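TudS (Uncultured bacterium, PDB 6Z96) catalyses the non-redox desulfuration of thiouracil, using a [4Fe-4S] cluster that probably takes up the sulfur as a [4Fe-5S] intermediate. Local coordinates at residues S27-A32 with P143-A148; I109-G112 with G116-M119. One frame throughout, in Å; residues are numbered along the deposited sequence.

From the N terminus the chain runs through strand 5-8 of the parallel sheet and reaches helix 28-35, the first half of contact 1. Its partner, helix 142-151, comes near the end of the modelled chain, so contact 1 closes a long loop that takes in most of the fold, including all the remaining strands of that sheet. Contact 2 lies within this loop and closes a short one of its own: 109-112 turns back through three residues to 116-119 as a beta hairpin. The two do not cross or touch, their centres being about 28 Å apart. Contact 1 joins two helices beside the parallel sheet, whereas contact 2 holds together a separate two-stranded sheet.

Contact 1 (S27-A32 with P143-A148); sequences SNWLDA and PELALA
Trp29 reaches from the first turn of helix 28-35, which Ser27 N-caps with OG accepting from N of Leu30 at 3.0 Å, to helix 142-151 and lays one face of its indole over the methyl of Ala146. CB of Ala146 stands 3.6 Å from the centroid of the five-membered ring, 20° off the normal, a CH-pi contact. Its closest ring atom is CE2 of Trp29, 3.4 Å from CB of Ala146. Alanine suits this place because a single methyl lets the flat ring come down almost onto the helix backbone: CZ2 of Trp29 is 3.6 Å from CA of Ala146. With CG anti to the backbone N (chi1 172°), the indole extends from its own helix to the other, and the benzene end of the ring meets Leu145, whose side chain crosses it at about a right angle, CH2 of Trp29 lying 3.7 Å from CD2 of Leu145.

The pyrrole side is wetter. There a water accepts from NE1 of Trp29 at 2.9 Å and donates to O of Ala146 at 2.8 Å, giving the indole N-H a partner where no direct bond links the segments.

Leu149, one turn beyond Leu145, also touches Trp29. Leu145 continues inward onto Phe94 and Leu96 of strand 94-96 and Phe137 of strand 135-137, while Leu30 also packs on Leu96, so both helices rest against the parallel sheet.

Contact 2 (I109-G112 with G116-M119); sequences IYNG and GVSM
Ile109 and Met119 form a hydrogen-bonded antiparallel pair: N of Ile109 donates to O of Met119 at 3.0 Å, and N of Met119 to O of Ile109 at 2.9 Å. A third backbone bond, from N of Asn111 to O of Val117 (2.9 Å), lies beyond the non-hydrogen-bonded pair Tyr110 and Ser118.

Asn111 suits the start of the turn because its amide can both accept and donate: OD1 accepts from N of Arg113, while ND2 bonds Glu115; a water that takes the N-H of Val117 lies 2.7 Å from OD1 of Asn111 and may donate to it. With chi1 at 71°, CG sits between its own N and carbonyl carbon, bringing ND2 within 3.5 Å of CG1 of Val117. A leucine here would probably leave Glu115 and the N-H of Arg113 without these partners and the turn less firmly held.

Outward, the Met119 chain, extended beyond CG, passes SD beside CB of Asn111 (3.8 Å) and brings CE to CD1 of Ile109 (3.8 Å). Diverging from this apolar patch, Tyr110 has OG of Ser118 over one ring face and the Gly116-Val117 peptide at its edge. Gly112 and Gly116 accommodate positive phi, completing a beta hairpin whose Ile109 side chain is about 10 Å from the iron-sulfur cluster.

Contact 1 (S27-A32 with P143-A148)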
loop_
_atom_site.group_PDB
_atom_site.type_symbol
_atom_site.label_atom_id
_atom_site.label_comp_id
_atom_site.label_asym_id
_atom_site.label_seq_id
_atom_site.Cartn_x
_atom_site.Cartn_y
_atom_site.Cartn_z
ATOM N N SER A 27 2.650 -12.064 11.799
ATOM C CA SER A 27 2.411 -11.083 12.830
ATOM C C SER A 27 1.193 -11.462 13.629
ATOM O O SER A 27 0.073 -11.425 13.114
ATOM C CB SER A 27 2.215 -9.704 12.201
ATOM O OG SER A 27 1.770 -8.753 13.150
ATOM N N ASN A 28 1.389 -11.767 14.916
ATOM C CA ASN A 28 0.259 -12.076 15.793
ATOM C C ASN A 28 -0.677 -10.864 15.920
ATOM O O ASN A 28 -1.898 -11.006 15.968
ATOM C CB ASN A 28 0.758 -12.495 17.184
ATOM C CG ASN A 28 1.527 -13.794 17.177
ATOM O OD1 ASN A 28 1.314 -14.656 16.323
ATOM N ND2 ASN A 28 2.452 -13.959 18.121
ATOM N N TRP A 29 -0.091 -9.661 15.984
ATOM C CA TRP A 29 -0.863 -8.442 16.098
ATOM C C TRP A 29 -1.762 -8.249 14.864
ATOM O O TRP A 29 -2.948 -7.981 15.022
ATOM C CB TRP A 29 0.076 -7.234 16.295
ATOM C CG TRP A 29 -0.633 -5.916 16.242
ATOM C CD1 TRP A 29 -1.333 -5.315 17.245
ATOM C CD2 TRP A 29 -0.719 -5.040 15.108
ATOM N NE1 TRP A 29 -1.878 -4.137 16.798
ATOM C CE2 TRP A 29 -1.505 -3.937 15.492
ATOM C CE3 TRP A 29 -0.196 -5.079 13.804
ATOM C CZ2 TRP A 29 -1.834 -2.913 14.599
ATOM C CZ3 TRP A 29 -0.512 -4.053 12.931
ATOM C CH2 TRP A 29 -1.329 -2.991 13.329
ATOM N N LEU A 30 -1.199 -8.377 13.656
ATOM C CA LEU A 30 -1.987 -8.167 12.437
ATOM C C LEU A 30 -3.051 -9.249 12.308
ATOM O O LEU A 30 -4.176 -8.941 11.932
ATOM C CB LEU A 30 -1.080 -8.143 11.198
ATOM C CG LEU A 30 -1.801 -7.842 9.874
ATOM C CD1 LEU A 30 -2.540 -6.495 9.923
ATOM C CD2 LEU A 30 -0.807 -7.810 8.743
ATOM N N ASP A 31 -2.739 -10.493 12.711
ATOM C CA ASP A 31 -3.727 -11.573 12.682
ATOM C C ASP A 31 -4.911 -11.244 13.584
ATOM O O ASP A 31 -6.063 -11.408 13.171
ATOM C CB ASP A 31 -3.095 -12.907 13.149
ATOM C CG ASP A 31 -2.150 -13.545 12.155
ATOM O OD1 ASP A 31 -2.055 -13.038 11.005
ATOM O OD2 ASP A 31 -1.492 -14.543 12.521
ATOM N N ALA A 32 -4.630 -10.746 14.808
ATOM C CA ALA A 32 -5.670 -10.384 15.763
ATOM C C ALA A 32 -6.523 -9.235 15.228
ATOM O O ALA A 32 -7.752 -9.249 15.350
ATOM C CB ALA A 32 -5.040 -9.998 17.098
ATOM N N PRO A 143 5.653 -2.238 14.969
ATOM C CA PRO A 143 5.537 -1.777 16.366
ATOM C C PRO A 143 5.004 -0.353 16.446
ATOM O O PRO A 143 4.137 -0.057 17.263
ATOM C CB PRO A 143 6.977 -1.881 16.900
ATOM C CG PRO A 143 7.642 -2.935 16.043
ATOM C CD PRO A 143 7.040 -2.645 14.654
ATOM N N GLU A 144 5.499 0.525 15.563
ATOM C CA GLU A 144 5.097 1.921 15.531
ATOM C C GLU A 144 3.611 2.062 15.140
ATOM O O GLU A 144 2.868 2.864 15.720
ATOM C CB GLU A 144 6.012 2.685 14.550
ATOM C CG GLU A 144 7.472 2.727 14.982
ATOM C CD GLU A 144 8.412 1.657 14.448
ATOM O OE1 GLU A 144 7.981 0.499 14.257
ATOM O OE2 GLU A 144 9.613 1.968 14.276
ATOM N N LEU A 145 3.165 1.291 14.117
ATOM C CA LEU A 145 1.767 1.350 13.705
ATOM C C LEU A 145 0.856 0.839 14.834
ATOM O O LEU A 145 -0.183 1.437 15.156
ATOM C CB LEU A 145 1.586 0.478 12.430
ATOM C CG LEU A 145 0.138 0.201 12.041
ATOM C CD1 LEU A 145 -0.634 1.505 11.752
ATOM C CD2 LEU A 145 0.084 -0.730 10.832
ATOM N N ALA A 146 1.228 -0.304 15.439
ATOM C CA ALA A 146 0.420 -0.886 16.501
ATOM C C ALA A 146 0.280 0.081 17.682
ATOM O O ALA A 146 -0.815 0.218 18.215
ATOM C CB ALA A 146 1.037 -2.191 16.963
ATOM N N LEU A 147 1.353 0.792 18.007
ATOM C CA LEU A 147 1.294 1.786 19.081
ATOM C C LEU A 147 0.377 2.934 18.684
ATOM O O LEU A 147 -0.507 3.295 19.457
ATOM C CB LEU A 147 2.682 2.325 19.416
ATOM C CG LEU A 147 2.633 3.417 20.503
ATOM C CD1 LEU A 147 2.145 2.842 21.814
ATOM C CD2 LEU A 147 3.924 4.156 20.636
ATOM N N ALA A 148 0.536 3.490 17.466
ATOM C CA ALA A 148 -0.276 4.616 17.001
ATOM C C ALA A 148 -1.752 4.288 17.051
ATOM O O ALA A 148 -2.557 5.083 17.533
ATOM C CB ALA A 148 0.145 5.041 15.587
HETATM O O HOH W 1 -2.795 -1.734 18.172
#

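Contact 2 (I109-G112 with G116-M119)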
loop_
_atom_site.group_PDB
_atom_site.type_symbol
_atom_site.label_atom_id
_atom_site.label_comp_id
_atom_site.label_asym_id
_atom_site.label_seq_id
_atom_site.Cartn_x
_atom_site.Cartn_y
_atom_site.Cartn_z
ATOM N N ILE A 109 11.549 3.158 -3.060
ATOM C CA ILE A 109 10.940 2.693 -4.306
ATOM C C ILE A 109 12.105 2.411 -5.264
ATOM O O ILE A 109 13.224 2.920 -5.065
ATOM C CB ILE A 109 9.994 3.757 -4.956
ATOM C CG1 ILE A 109 10.721 5.124 -5.123
ATOM C CG2 ILE A 109 8.650 3.892 -4.227
ATOM C CD1 ILE A 109 9.910 6.175 -5.974
ATOM N N TYR A 110 11.841 1.653 -6.350
ATOM C CA TYR A 110 12.856 1.478 -7.381
ATOM C C TYR A 110 13.026 2.780 -8.153
ATOM O O TYR A 110 12.099 3.591 -8.225
ATOM C CB TYR A 110 12.589 0.256 -8.256
ATOM C CG TYR A 110 12.854 -1.018 -7.485
ATOM C CD1 TYR A 110 14.150 -1.474 -7.282
ATOM C CD2 TYR A 110 11.821 -1.699 -6.855
ATOM C CE1 TYR A 110 14.403 -2.631 -6.557
ATOM C CE2 TYR A 110 12.064 -2.851 -6.109
ATOM C CZ TYR A 110 13.359 -3.315 -5.967
ATOM O OH TYR A 110 13.623 -4.460 -5.249
ATOM N N ASN A 111 14.246 3.035 -8.661
ATOM C CA ASN A 111 14.583 4.336 -9.196
ATOM C C ASN A 111 14.114 4.683 -10.612
ATOM O O ASN A 111 14.490 5.753 -11.098
ATOM C CB ASN A 111 16.101 4.554 -9.114
ATOM C CG ASN A 111 16.903 3.722 -10.082
ATOM O OD1 ASN A 111 16.382 2.896 -10.844
ATOM N ND2 ASN A 111 18.218 3.924 -10.065
ATOM N N GLY A 112 13.304 3.834 -11.254
ATOM C CA GLY A 112 12.799 4.149 -12.586
ATOM C C GLY A 112 13.710 3.742 -13.728
ATOM O O GLY A 112 13.347 3.902 -14.895
ATOM N N GLY A 116 17.238 -2.742 -10.730
ATOM C CA GLY A 116 17.232 -3.279 -9.373
ATOM C C GLY A 116 17.795 -2.344 -8.319
ATOM O O GLY A 116 18.193 -2.789 -7.241
ATOM N N VAL A 117 17.819 -1.039 -8.602
ATOM C CA VAL A 117 18.354 -0.053 -7.674
ATOM C C VAL A 117 17.238 0.737 -6.980
ATOM O O VAL A 117 16.408 1.355 -7.645
ATOM C CB VAL A 117 19.348 0.878 -8.398
ATOM C CG1 VAL A 117 19.771 2.045 -7.501
ATOM C CG2 VAL A 117 20.573 0.085 -8.866
ATOM N N SER A 118 17.253 0.747 -5.650
ATOM C CA SER A 118 16.277 1.468 -4.852
ATOM C C SER A 118 16.768 2.861 -4.471
ATOM O O SER A 118 17.969 3.137 -4.439
ATOM C CB SER A 118 15.940 0.691 -3.582
ATOM O OG SER A 118 15.212 -0.483 -3.896
ATOM N N MET A 119 15.830 3.733 -4.172
ATOM C CA MET A 119 16.125 5.076 -3.722
ATOM C C MET A 119 15.067 5.483 -2.692
ATOM O O MET A 119 13.994 4.863 -2.620
ATOM C CB MET A 119 16.132 6.042 -4.921
ATOM C CG MET A 119 14.758 6.297 -5.505
ATOM S SD MET A 119 14.869 7.395 -6.928
ATOM C CE MET A 119 13.203 7.770 -7.128
HETATM O O HOH W 2 15.844 0.215 -10.796
#